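Local coordinates for protein EreC (Klebsiella pneumoniae, PDB 6XCQ) that probably inactivates macrolide antibiotics such as erythromycin by hydrolysing the ester bond of their lactone ring, as an esterase linked to macrolide resistance, at residues A[156-161]-A[256-261]; A[261-266]-A[275-280]; A[310-315]-A[336-341]; A[394-399]-A[421-426]. The protein carries 1 engineered substitution. All coordinates share one frame; numbering follows the deposited sequence.

Interaction 1. Residues A[156-161]-A[256-261]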
loop_
_atom_site.group_PDB
_atom_site.type_symbol
_atom_site.label_atom_id
_atom_site.label_comp_id
_atom_site.label_asym_id
_atom_site.label_seq_id
_atom_site.Cartn_x
_atom_site.Cartn_y
_atom_site.Cartn_z
ATOM N N ASP A 156 2.347 4.561 3.705
ATOM C CA ASP A 156 3.566 4.352 2.939
ATOM C C ASP A 156 4.476 5.565 3.045
ATOM O O ASP A 156 4.105 6.606 3.583
ATOM C CB ASP A 156 3.225 4.110 1.465
ATOM C CG ASP A 156 4.261 3.266 0.731
ATOM O OD1 ASP A 156 5.371 3.020 1.262
ATOM O OD2 ASP A 156 3.941 2.849 -0.402
ATOM N N LEU A 157 5.670 5.421 2.481
ATOM C CA LEU A 157 6.457 6.569 2.039
ATOM C C LEU A 157 5.679 7.315 0.963
ATOM O O LEU A 157 4.725 6.754 0.405
ATOM C CB LEU A 157 7.799 6.097 1.488
ATOM C CG LEU A 157 8.543 5.158 2.428
ATOM C CD1 LEU A 157 9.713 4.521 1.711
ATOM C CD2 LEU A 157 9.011 5.940 3.658
ATOM N N PRO A 158 6.040 8.557 0.623
ATOM C CA PRO A 158 5.500 9.138 -0.611
ATOM C C PRO A 158 5.744 8.174 -1.762
ATOM O O PRO A 158 6.885 7.746 -1.986
ATOM C CB PRO A 158 6.285 10.455 -0.760
ATOM C CG PRO A 158 7.492 10.273 0.070
ATOM C CD PRO A 158 7.022 9.460 1.248
ATOM N N ASN A 159 4.683 7.770 -2.466
ATOM C CA ASN A 159 4.908 6.759 -3.499
ATOM C C ASN A 159 5.698 7.314 -4.681
ATOM O O ASN A 159 5.995 6.572 -5.628
ATOM C CB ASN A 159 3.581 6.129 -3.942
ATOM C CG ASN A 159 2.574 7.134 -4.457
ATOM O OD1 ASN A 159 2.925 8.145 -5.055
ATOM N ND2 ASN A 159 1.294 6.833 -4.249
ATOM N N THR A 160 6.060 8.594 -4.621
ATOM C CA THR A 160 7.023 9.219 -5.518
ATOM C C THR A 160 8.454 9.095 -5.028
ATOM O O THR A 160 9.375 9.380 -5.803
ATOM C CB THR A 160 6.715 10.713 -5.663
ATOM O OG1 THR A 160 6.700 11.297 -4.356
ATOM C CG2 THR A 160 5.363 10.942 -6.334
ATOM N N LEU A 161 8.653 8.704 -3.755
ATOM C CA LEU A 161 9.943 8.822 -3.053
ATOM C C LEU A 161 10.515 10.239 -3.166
ATOM O O LEU A 161 11.723 10.452 -3.107
ATOM C CB LEU A 161 10.963 7.774 -3.530
ATOM C CG LEU A 161 10.509 6.309 -3.401
ATOM C CD1 LEU A 161 11.615 5.308 -3.812
ATOM C CD2 LEU A 161 10.019 6.011 -1.986
ATOM N N GLU A 256 13.606 9.592 6.576
ATOM C CA GLU A 256 14.689 8.634 6.791
ATOM C C GLU A 256 14.501 7.387 5.932
ATOM O O GLU A 256 15.441 6.914 5.287
ATOM C CB GLU A 256 14.767 8.251 8.262
ATOM C CG GLU A 256 15.788 7.170 8.591
ATOM C CD GLU A 256 15.576 6.601 9.999
ATOM O OE1 GLU A 256 16.562 6.403 10.744
ATOM O OE2 GLU A 256 14.404 6.347 10.360
ATOM N N TYR A 257 13.292 6.830 5.927
ATOM C CA TYR A 257 13.059 5.623 5.137
ATOM C C TYR A 257 12.978 5.935 3.650
ATOM O O TYR A 257 13.254 5.058 2.817
ATOM C CB TYR A 257 11.796 4.917 5.628
ATOM C CG TYR A 257 12.032 3.997 6.822
ATOM C CD1 TYR A 257 12.176 4.505 8.116
ATOM C CD2 TYR A 257 12.118 2.623 6.647
ATOM C CE1 TYR A 257 12.397 3.651 9.214
ATOM C CE2 TYR A 257 12.327 1.771 7.715
ATOM C CZ TYR A 257 12.471 2.281 8.993
ATOM O OH TYR A 257 12.694 1.407 10.020
ATOM N N THR A 258 12.619 7.169 3.286
ATOM C CA THR A 258 12.632 7.526 1.866
ATOM C C THR A 258 14.050 7.516 1.307
ATOM O O THR A 258 14.306 6.944 0.241
ATOM C CB THR A 258 11.977 8.887 1.649
ATOM O OG1 THR A 258 10.592 8.779 1.961
ATOM C CG2 THR A 258 12.102 9.299 0.203
ATOM N N LEU A 259 14.995 8.130 2.025
ATOM C CA LEU A 259 16.384 8.135 1.570
ATOM C C LEU A 259 16.959 6.718 1.496
ATOM O O LEU A 259 17.665 6.371 0.536
ATOM C CB LEU A 259 17.233 9.024 2.493
ATOM C CG LEU A 259 16.849 10.512 2.594
ATOM C CD1 LEU A 259 17.968 11.364 3.236
ATOM C CD2 LEU A 259 16.456 11.086 1.223
ATOM N N GLU A 260 16.681 5.880 2.497
ATOM C CA GLU A 260 17.222 4.522 2.458
ATOM C C GLU A 260 16.597 3.727 1.312
ATOM O O GLU A 260 17.285 2.959 0.628
ATOM C CB GLU A 260 17.002 3.832 3.804
ATOM C CG GLU A 260 17.355 2.336 3.830
ATOM C CD GLU A 260 18.818 2.034 3.517
ATOM O OE1 GLU A 260 19.645 2.968 3.399
ATOM O OE2 GLU A 260 19.143 0.833 3.391
ATOM N N THR A 261 15.310 3.946 1.050
ATOM C CA THR A 261 14.650 3.249 -0.052
ATOM C C THR A 261 15.179 3.731 -1.403
ATOM O O THR A 261 15.338 2.928 -2.330
ATOM C CB THR A 261 13.137 3.422 0.068
ATOM O OG1 THR A 261 12.696 2.725 1.230
ATOM C CG2 THR A 261 12.400 2.821 -1.157
#

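Interaction 2. Residues A[261-266]-A[275-280]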
loop_
_atom_site.group_PDB
_atom_site.type_symbol
_atom_site.label_atom_id
_atom_site.label_comp_id
_atom_site.label_asym_id
_atom_site.label_seq_id
_atom_site.Cartn_x
_atom_site.Cartn_y
_atom_site.Cartn_z
ATOM N N THR A 261 15.310 3.946 1.050
ATOM C CA THR A 261 14.650 3.249 -0.052
ATOM C C THR A 261 15.179 3.731 -1.403
ATOM O O THR A 261 15.338 2.928 -2.330
ATOM C CB THR A 261 13.137 3.422 0.068
ATOM O OG1 THR A 261 12.696 2.725 1.230
ATOM C CG2 THR A 261 12.400 2.821 -1.157
ATOM N N LEU A 262 15.507 5.026 -1.517
ATOM C CA LEU A 262 16.158 5.530 -2.729
ATOM C C LEU A 262 17.513 4.862 -2.948
ATOM O O LEU A 262 17.840 4.437 -4.062
ATOM C CB LEU A 262 16.317 7.042 -2.643
ATOM C CG LEU A 262 15.048 7.869 -2.798
ATOM C CD1 LEU A 262 15.302 9.311 -2.340
ATOM C CD2 LEU A 262 14.554 7.820 -4.246
ATOM N N ARG A 263 18.318 4.765 -1.890
ATOM C CA ARG A 263 19.597 4.068 -1.978
ATOM C C ARG A 263 19.407 2.620 -2.398
ATOM O O ARG A 263 20.150 2.110 -3.246
ATOM C CB ARG A 263 20.329 4.138 -0.637
ATOM C CG ARG A 263 21.719 3.490 -0.641
ATOM C CD ARG A 263 22.221 3.177 0.785
ATOM N NE ARG A 263 21.464 2.082 1.406
ATOM C CZ ARG A 263 21.631 0.798 1.110
ATOM N NH1 ARG A 263 22.543 0.434 0.215
ATOM N NH2 ARG A 263 20.905 -0.124 1.716
ATOM N N ILE A 264 18.419 1.940 -1.818
ATOM C CA ILE A 264 18.182 0.544 -2.170
ATOM C C ILE A 264 17.689 0.430 -3.611
ATOM O O ILE A 264 18.183 -0.396 -4.381
ATOM C CB ILE A 264 17.193 -0.096 -1.182
ATOM C CG1 ILE A 264 17.831 -0.211 0.207
ATOM C CG2 ILE A 264 16.773 -1.479 -1.674
ATOM C CD1 ILE A 264 16.797 -0.415 1.304
ATOM N N MET A 265 16.690 1.242 -3.987
ATOM C CA MET A 265 16.156 1.205 -5.349
ATOM C C MET A 265 17.263 1.352 -6.380
ATOM O O MET A 265 17.206 0.745 -7.456
ATOM C CB MET A 265 15.111 2.310 -5.551
ATOM C CG MET A 265 13.646 1.885 -5.400
ATOM S SD MET A 265 13.283 0.990 -3.865
ATOM C CE MET A 265 13.042 -0.694 -4.407
ATOM N N ARG A 266 18.287 2.150 -6.059
ATOM C CA ARG A 266 19.423 2.309 -6.960
ATOM C C ARG A 266 20.162 0.990 -7.160
ATOM O O ARG A 266 20.442 0.593 -8.295
ATOM C CB ARG A 266 20.364 3.386 -6.433
ATOM C CG ARG A 266 20.020 4.767 -6.957
ATOM C CD ARG A 266 20.021 4.768 -8.470
ATOM N NE ARG A 266 21.366 4.582 -9.003
ATOM C CZ ARG A 266 21.665 4.599 -10.298
ATOM N NH1 ARG A 266 20.712 4.792 -11.200
ATOM N NH2 ARG A 266 22.922 4.422 -10.694
ATOM N N GLU A 275 20.390 -9.235 -0.900
ATOM C CA GLU A 275 19.201 -10.024 -0.602
ATOM C C GLU A 275 18.546 -9.546 0.689
ATOM O O GLU A 275 19.222 -9.324 1.701
ATOM C CB GLU A 275 19.558 -11.503 -0.478
ATOM C CG GLU A 275 18.395 -12.340 0.010
ATOM C CD GLU A 275 18.761 -13.793 0.190
ATOM O OE1 GLU A 275 19.701 -14.077 0.952
ATOM O OE2 GLU A 275 18.115 -14.650 -0.442
ATOM N N GLY A 276 17.225 -9.390 0.648
ATOM C CA GLY A 276 16.466 -8.918 1.787
ATOM C C GLY A 276 16.325 -7.412 1.905
ATOM O O GLY A 276 15.478 -6.949 2.681
ATOM N N ASP A 277 17.109 -6.623 1.158
ATOM C CA ASP A 277 17.062 -5.172 1.336
ATOM C C ASP A 277 15.687 -4.597 1.011
ATOM O O ASP A 277 15.278 -3.600 1.619
ATOM C CB ASP A 277 18.139 -4.486 0.494
ATOM C CG ASP A 277 19.401 -4.154 1.301
ATOM O OD1 ASP A 277 19.468 -4.485 2.515
ATOM O OD2 ASP A 277 20.329 -3.546 0.719
ATOM N N THR A 278 14.935 -5.226 0.099
ATOM C CA THR A 278 13.618 -4.684 -0.233
ATOM C C THR A 278 12.584 -4.876 0.880
ATOM O O THR A 278 11.425 -4.492 0.690
ATOM C CB THR A 278 13.099 -5.285 -1.543
ATOM O OG1 THR A 278 12.938 -6.699 -1.393
ATOM C CG2 THR A 278 14.078 -5.009 -2.686
ATOM N N SER A 279 12.956 -5.424 2.039
ATOM C CA SER A 279 12.055 -5.443 3.186
ATOM C C SER A 279 11.926 -4.083 3.871
ATOM O O SER A 279 11.036 -3.910 4.711
ATOM C CB SER A 279 12.538 -6.455 4.234
ATOM O OG SER A 279 12.996 -7.651 3.635
ATOM N N VAL A 280 12.780 -3.116 3.537
ATOM C CA VAL A 280 12.872 -1.914 4.365
ATOM C C VAL A 280 11.619 -1.059 4.216
ATOM O O VAL A 280 11.033 -0.613 5.209
ATOM C CB VAL A 280 14.150 -1.128 4.025
ATOM C CG1 VAL A 280 14.042 0.294 4.527
ATOM C CG2 VAL A 280 15.364 -1.813 4.648
#

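Interaction 3. Residues A[310-315]-A[336-341]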
loop_
_atom_site.group_PDB
_atom_site.type_symbol
_atom_site.label_atom_id
_atom_site.label_comp_id
_atom_site.label_asym_id
_atom_site.label_seq_id
_atom_site.Cartn_x
_atom_site.Cartn_y
_atom_site.Cartn_z
ATOM N N LEU A 310 0.780 -7.682 1.567
ATOM C CA LEU A 310 -0.091 -8.205 2.610
ATOM C C LEU A 310 0.319 -9.593 3.078
ATOM O O LEU A 310 -0.063 -9.994 4.185
ATOM C CB LEU A 310 -1.536 -8.266 2.108
ATOM C CG LEU A 310 -2.229 -6.971 1.674
ATOM C CD1 LEU A 310 -3.623 -7.322 1.204
ATOM C CD2 LEU A 310 -2.311 -5.991 2.817
ATOM N N GLN A 311 1.048 -10.334 2.242
ATOM C CA GLN A 311 1.448 -11.709 2.536
ATOM C C GLN A 311 2.114 -11.796 3.903
ATOM O O GLN A 311 2.830 -10.882 4.309
ATOM C CB GLN A 311 2.417 -12.184 1.445
ATOM C CG GLN A 311 2.764 -13.661 1.475
ATOM C CD GLN A 311 3.471 -14.108 0.213
ATOM O OE1 GLN A 311 3.039 -13.808 -0.909
ATOM N NE2 GLN A 311 4.569 -14.824 0.387
ATOM N N LYS A 312 1.859 -12.881 4.639
ATOM C CA LYS A 312 2.382 -12.975 6.003
ATOM C C LYS A 312 3.640 -13.829 6.106
ATOM O O LYS A 312 4.179 -13.983 7.202
ATOM C CB LYS A 312 1.296 -13.505 6.951
ATOM C CG LYS A 312 0.021 -12.649 6.934
ATOM C CD LYS A 312 -1.015 -13.068 7.986
ATOM C CE LYS A 312 -1.671 -14.394 7.667
ATOM N NZ LYS A 312 -2.858 -14.634 8.562
ATOM N N THR A 313 4.126 -14.370 4.998
ATOM C CA THR A 313 5.335 -15.189 4.945
ATOM C C THR A 313 6.312 -14.545 3.967
ATOM O O THR A 313 5.897 -13.679 3.176
ATOM C CB THR A 313 4.985 -16.607 4.496
ATOM O OG1 THR A 313 4.416 -16.536 3.181
ATOM C CG2 THR A 313 4.008 -17.274 5.483
ATOM N N PRO A 314 7.592 -14.937 3.964
ATOM C CA PRO A 314 8.553 -14.283 3.069
ATOM C C PRO A 314 8.179 -14.416 1.598
ATOM O O PRO A 314 7.704 -15.465 1.136
ATOM C CB PRO A 314 9.869 -15.006 3.380
ATOM C CG PRO A 314 9.720 -15.418 4.798
ATOM C CD PRO A 314 8.282 -15.821 4.930
ATOM N N VAL A 315 8.435 -13.336 0.863
ATOM C CA VAL A 315 8.066 -13.194 -0.538
ATOM C C VAL A 315 9.315 -13.362 -1.388
ATOM O O VAL A 315 10.331 -12.690 -1.158
ATOM C CB VAL A 315 7.422 -11.819 -0.796
ATOM C CG1 VAL A 315 7.127 -11.631 -2.284
ATOM C CG2 VAL A 315 6.150 -11.641 0.047
ATOM N N GLU A 336 -2.972 -10.637 17.583
ATOM C CA GLU A 336 -3.381 -11.575 16.529
ATOM C C GLU A 336 -4.644 -11.102 15.804
ATOM O O GLU A 336 -5.572 -11.871 15.540
ATOM C CB GLU A 336 -3.560 -12.979 17.106
ATOM C CG GLU A 336 -2.271 -13.554 17.650
ATOM C CD GLU A 336 -2.425 -14.978 18.145
ATOM O OE1 GLU A 336 -3.289 -15.700 17.609
ATOM O OE2 GLU A 336 -1.684 -15.376 19.072
ATOM N N ASP A 337 -4.659 -9.809 15.455
ATOM C CA ASP A 337 -5.824 -9.156 14.868
ATOM C C ASP A 337 -5.574 -8.663 13.436
ATOM O O ASP A 337 -6.262 -7.750 12.974
ATOM C CB ASP A 337 -6.262 -7.992 15.759
ATOM C CG ASP A 337 -5.167 -6.960 15.943
ATOM O OD1 ASP A 337 -4.082 -7.143 15.357
ATOM O OD2 ASP A 337 -5.381 -5.960 16.668
ATOM N N TYR A 338 -4.589 -9.228 12.741
ATOM C CA TYR A 338 -4.336 -8.940 11.335
ATOM C C TYR A 338 -4.847 -10.088 10.478
ATOM O O TYR A 338 -4.586 -11.256 10.785
ATOM C CB TYR A 338 -2.842 -8.738 11.069
ATOM C CG TYR A 338 -2.502 -8.599 9.598
ATOM C CD1 TYR A 338 -2.982 -7.532 8.854
ATOM C CD2 TYR A 338 -1.688 -9.527 8.959
ATOM C CE1 TYR A 338 -2.661 -7.398 7.494
ATOM C CE2 TYR A 338 -1.360 -9.396 7.614
ATOM C CZ TYR A 338 -1.851 -8.336 6.890
ATOM O OH TYR A 338 -1.542 -8.222 5.547
ATOM N N ARG A 339 -5.557 -9.755 9.394
ATOM C CA ARG A 339 -5.989 -10.738 8.401
ATOM C C ARG A 339 -5.620 -10.236 7.012
ATOM O O ARG A 339 -5.672 -9.030 6.756
ATOM C CB ARG A 339 -7.507 -10.989 8.467
ATOM C CG ARG A 339 -8.061 -11.272 9.867
ATOM C CD ARG A 339 -7.709 -12.660 10.408
ATOM N NE ARG A 339 -8.390 -12.847 11.692
ATOM C CZ ARG A 339 -7.837 -12.646 12.891
ATOM N NH1 ARG A 339 -6.560 -12.289 13.000
ATOM N NH2 ARG A 339 -8.565 -12.804 13.991
ATOM N N ALA A 340 -5.259 -11.162 6.114
ATOM C CA ALA A 340 -4.819 -10.827 4.758
ATOM C C ALA A 340 -5.640 -11.609 3.739
ATOM O O ALA A 340 -5.642 -12.844 3.758
ATOM C CB ALA A 340 -3.330 -11.139 4.571
ATOM N N ILE A 341 -6.298 -10.903 2.831
ATOM C CA ILE A 341 -7.075 -11.534 1.771
ATOM C C ILE A 341 -6.370 -11.247 0.445
ATOM O O ILE A 341 -6.309 -10.095 -0.002
ATOM C CB ILE A 341 -8.528 -11.047 1.759
ATOM C CG1 ILE A 341 -9.119 -11.121 3.178
ATOM C CG2 ILE A 341 -9.341 -11.875 0.757
ATOM C CD1 ILE A 341 -10.570 -10.709 3.285
HETATM O O HOH W 1 -2.273 -12.689 11.300
#

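Interaction 4. Residues A[394-399]-A[421-426]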
loop_
_atom_site.group_PDB
_atom_site.type_symbol
_atom_site.label_atom_id
_atom_site.label_comp_id
_atom_site.label_asym_id
_atom_site.label_seq_id
_atom_site.Cartn_x
_atom_site.Cartn_y
_atom_site.Cartn_z
ATOM N N LEU A 394 -14.523 -17.269 -3.538
ATOM C CA LEU A 394 -13.921 -16.894 -2.263
ATOM C C LEU A 394 -13.633 -18.161 -1.469
ATOM O O LEU A 394 -14.537 -18.979 -1.275
ATOM C CB LEU A 394 -14.869 -15.975 -1.490
ATOM C CG LEU A 394 -14.520 -15.431 -0.115
ATOM C CD1 LEU A 394 -13.193 -14.703 -0.155
ATOM C CD2 LEU A 394 -15.632 -14.492 0.299
ATOM N N THR A 395 -12.385 -18.324 -1.014
ATOM C CA THR A 395 -11.949 -19.538 -0.342
ATOM C C THR A 395 -11.077 -19.195 0.858
ATOM O O THR A 395 -10.285 -18.250 0.813
ATOM C CB THR A 395 -11.182 -20.482 -1.295
ATOM O OG1 THR A 395 -10.977 -21.746 -0.653
ATOM C CG2 THR A 395 -9.822 -19.930 -1.680
ATOM N N LEU A 396 -11.257 -19.947 1.943
ATOM C CA LEU A 396 -10.299 -19.908 3.038
ATOM C C LEU A 396 -9.081 -20.741 2.662
ATOM O O LEU A 396 -9.110 -21.522 1.714
ATOM C CB LEU A 396 -10.924 -20.430 4.328
ATOM C CG LEU A 396 -12.288 -19.835 4.672
ATOM C CD1 LEU A 396 -12.865 -20.548 5.886
ATOM C CD2 LEU A 396 -12.215 -18.323 4.916
ATOM N N THR A 397 -7.989 -20.548 3.392
ATOM C CA THR A 397 -6.756 -21.249 3.078
ATOM C C THR A 397 -6.403 -22.331 4.085
ATOM O O THR A 397 -5.416 -23.044 3.878
ATOM C CB THR A 397 -5.589 -20.261 2.998
ATOM O OG1 THR A 397 -5.497 -19.553 4.244
ATOM C CG2 THR A 397 -5.799 -19.290 1.861
ATOM N N ASP A 398 -7.141 -22.427 5.189
ATOM C CA ASP A 398 -6.828 -23.385 6.248
ATOM C C ASP A 398 -7.580 -24.686 5.972
ATOM O O ASP A 398 -8.534 -25.063 6.654
ATOM C CB ASP A 398 -7.165 -22.806 7.617
ATOM C CG ASP A 398 -6.749 -23.723 8.762
ATOM O OD1 ASP A 398 -5.992 -24.690 8.511
ATOM O OD2 ASP A 398 -7.181 -23.478 9.910
ATOM N N ALA A 399 -7.137 -25.358 4.912
ATOM C CA ALA A 399 -7.535 -26.724 4.627
ATOM C C ALA A 399 -6.424 -27.352 3.804
ATOM O O ALA A 399 -5.826 -26.658 2.974
ATOM C CB ALA A 399 -8.859 -26.797 3.855
ATOM N N PHE A 421 -1.821 -16.327 3.715
ATOM C CA PHE A 421 -3.055 -15.557 3.628
ATOM C C PHE A 421 -4.139 -16.251 4.434
ATOM O O PHE A 421 -4.088 -17.460 4.655
ATOM C CB PHE A 421 -3.504 -15.393 2.164
ATOM C CG PHE A 421 -2.507 -14.659 1.329
ATOM C CD1 PHE A 421 -2.453 -13.264 1.362
ATOM C CD2 PHE A 421 -1.589 -15.348 0.559
ATOM C CE1 PHE A 421 -1.517 -12.578 0.599
ATOM C CE2 PHE A 421 -0.651 -14.659 -0.195
ATOM C CZ PHE A 421 -0.621 -13.266 -0.162
ATOM N N ASP A 422 -5.139 -15.471 4.852
ATOM C CA ASP A 422 -6.295 -16.033 5.542
ATOM C C ASP A 422 -7.400 -16.450 4.582
ATOM O O ASP A 422 -8.109 -17.419 4.867
ATOM C CB ASP A 422 -6.857 -15.033 6.555
ATOM C CG ASP A 422 -5.884 -14.749 7.698
ATOM O OD1 ASP A 422 -5.840 -15.541 8.664
ATOM O OD2 ASP A 422 -5.138 -13.749 7.607
ATOM N N ALA A 423 -7.556 -15.753 3.453
ATOM C CA ALA A 423 -8.555 -16.104 2.449
ATOM C C ALA A 423 -8.036 -15.684 1.082
ATOM O O ALA A 423 -7.066 -14.932 0.977
ATOM C CB ALA A 423 -9.912 -15.452 2.730
ATOM N N ILE A 424 -8.690 -16.190 0.029
ATOM C CA ILE A 424 -8.356 -15.857 -1.355
ATOM C C ILE A 424 -9.623 -15.463 -2.096
ATOM O O ILE A 424 -10.651 -16.148 -2.005
ATOM C CB ILE A 424 -7.676 -17.012 -2.114
ATOM C CG1 ILE A 424 -6.630 -17.747 -1.259
ATOM C CG2 ILE A 424 -7.042 -16.470 -3.387
ATOM C CD1 ILE A 424 -5.308 -16.994 -1.087
ATOM N N VAL A 425 -9.526 -14.376 -2.858
ATOM C CA VAL A 425 -10.569 -13.905 -3.764
ATOM C C VAL A 425 -10.049 -14.089 -5.180
ATOM O O VAL A 425 -8.947 -13.633 -5.501
ATOM C CB VAL A 425 -10.904 -12.429 -3.472
ATOM C CG1 VAL A 425 -11.818 -11.827 -4.507
ATOM C CG2 VAL A 425 -11.491 -12.286 -2.078
ATOM N N CYS A 426 -10.835 -14.737 -6.034
ATOM C CA CYS A 426 -10.377 -15.010 -7.390
ATOM C C CYS A 426 -11.453 -14.594 -8.385
ATOM O O CYS A 426 -12.590 -15.068 -8.300
ATOM C CB CYS A 426 -10.018 -16.490 -7.541
ATOM S SG CYS A 426 -9.350 -16.897 -9.181
HETATM O O HOH W 2 -7.974 -19.508 6.484
#

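Interaction 1. Residues A[156-161]-A[256-261]
Leu157 sends its two methyls to different points of one helical turn, an instance of a loop docking on a helix through the tips of a branched side chain. CG beside the backbone N (chi1 -51°) directs the fork of the leucine at the helix, where CD1 meets Thr261 OG1 at 3.5 Å, tip to tip. Its other methyl, CD2, comes within 3.6 Å of Tyr257 CB; the tyrosine ring leads away and meets Tyr284 on helix 279-295. Pro158 touches more lightly, its CD 3.7 Å from Thr258 OG1. The proline also starts a type I beta turn, closed by Leu161 N to Pro158 O at 2.7 Å, which brings the chain back toward the helix. Leu161 then crosses Thr261 at about a right angle, CD1 3.7 Å from CG2 of the threonine. Its carbonyl oxygen, Leu161 O, sits 3.5 Å from Thr258 CG2, buried and without a partner in the model. Both threonine hydroxyls bond within the helix: Thr258 OG1 to Ser254 O, and Thr261 OG1 to Tyr257 O at 2.9 Å. Thr261 N reaches Tyr257 O as well, from the opposite face of its plane. With both hydroxyls engaged inside the helix, the loop after edge strand 151-154 meets helix 244-267 through van der Waals contacts, consistent with a match of shape more than of directed polar bonds.

Interaction 2. Residues A[261-266]-A[275-280]
Ile264 lies at the centre of this contact, its terminal methyl CD1 3.5 Å from Asp277 O and 3.9 Å from Val280 CB. The chain reaches that far because CG1 stands beside the backbone N and runs on extended (chi2 162°), while the other branch, CG2, comes within 4.0 Å of Asp277 CB. Beside Ile264, Arg263 folds at its third torsion and brings NH2 to 3.6 Å from Asp277 OD2, a long salt bridge. The carboxylate oxygen sits at the edge of the guanidinium, near its plane, but the two flat groups are turned 81° apart. Two helices consecutive in the chain, 244-267 and 279-295, pack together across their connecting loop, in the manner of a helical hairpin. Asp277 lies in a type I beta turn, Gly276 to Ser279, that leads into the second helix, and Val280 lies in that helix. Gly276 O takes two bonds from Ser279, from N at 3.0 Å and from OG at 2.8 Å. Further out, Glu320 accepts from Gly276 N and Thr278 N, tying the turn to strand 320-323, and Ser279 OG also bonds Val324 N. Glu260 forms the stronger salt bridge with Arg263 NH2.

Interaction 3. Residues A[310-315]-A[336-341]
The Tyr338 ring is met at its edge: Leu310 O lies there in the ring plane, and Lys312 CG is also at the edge, near that plane. Tyr338 OH donates to Leu310 O at 2.7 Å, arriving in the carbonyl plane on a lone pair, with a C=O...O angle of 114°. Farther round the ring, the aliphatic part of Lys312 slides past in the opposite direction, its CG 3.6 Å from Tyr338 CE2. The lysine then bends at its third torsion (chi3 -71°), which helps carry NZ to Asp422, its salt-bridge partner. A water accepts only a weak bond from NZ and donates to Tyr338 O at 2.8 Å. The Arg339 guanidinium takes no part in the contact with 310-315; NH1 bonds almost straight to Glu336 O, 2.8 Å away and in the guanidinium plane, while NE reaches Leu56 O. Ala340 completes the meeting with its methyl, CB 3.5 Å from Leu310 O and 4.2 Å from Leu310 CB. Leu310 ends a short helix, 307-310, so the tyrosine hydroxyl satisfies a carbonyl at its C-terminal end. The contact joins that helix end and the following loop to strand 338-345, in the mixed sheet of an alpha/beta fold.

Interaction 4. Residues A[394-399]-A[421-426]
Thr397 OG1 donates to Phe421 O at 2.6 Å, tilted 34° from the carbonyl plane. The hydroxyl sits between the backbone N and the carbonyl carbon (chi1 57°), and this turns the methyl CG2 to within 3.6 Å of Ile424 CG1, the two side chains crossing at about a right angle. Asp422 O receives a water at 2.6 Å and only a weak bond from Thr397 N; the same water accepts from Thr397 N and so bridges the two. Asp422 OD2 is engaged elsewhere, in a salt bridge with Lys312 NZ and a hydrogen bond from Ala340 N. Deeper in the pairing, Thr395 and Ile424 form an antiparallel hydrogen-bonded pair: Thr395 N to Ile424 O at 3.0 Å, and Ile424 N to Thr395 O at 2.7 Å. Their side chains lie side by side on one face, Thr395 CG2 3.6 Å from Ile424 CB, and helix 379-387 touches them through Ile383 and Met379. Leu396 and Ala423, a non-hydrogen-bonded pair, face the other side. Just before this segment, Cys393 forms a disulfide with Cys387 of that helix. Strands 392-396 and 423-427 thus pair antiparallel near one edge of the mixed sheet, with 33-36 outside them and 338-345 on the inner side.

In the fold
The four contacts follow one another along the chain, interactions 1 and 2 meeting at Thr261. These two also share helix 244-267; their centres lie about 10 Å apart and their side chains touch, so one helix packs against both the loop after strand 151-154 and the start of helix 279-295. Interactions 3 and 4 form a second pair, centres about 12 Å apart, joined by the Lys312 to Asp422 salt bridge and by neighbouring strands 338-345 and 423-427. Interactions 1 and 4 sit about 32 Å apart, centre to centre, on opposite sides of the chain's centre. The mixed sheet relates the two pairs: interaction 1 uses the loop leaving edge strand 151-154, and interaction 4 lies next to the other edge strand, 33-36.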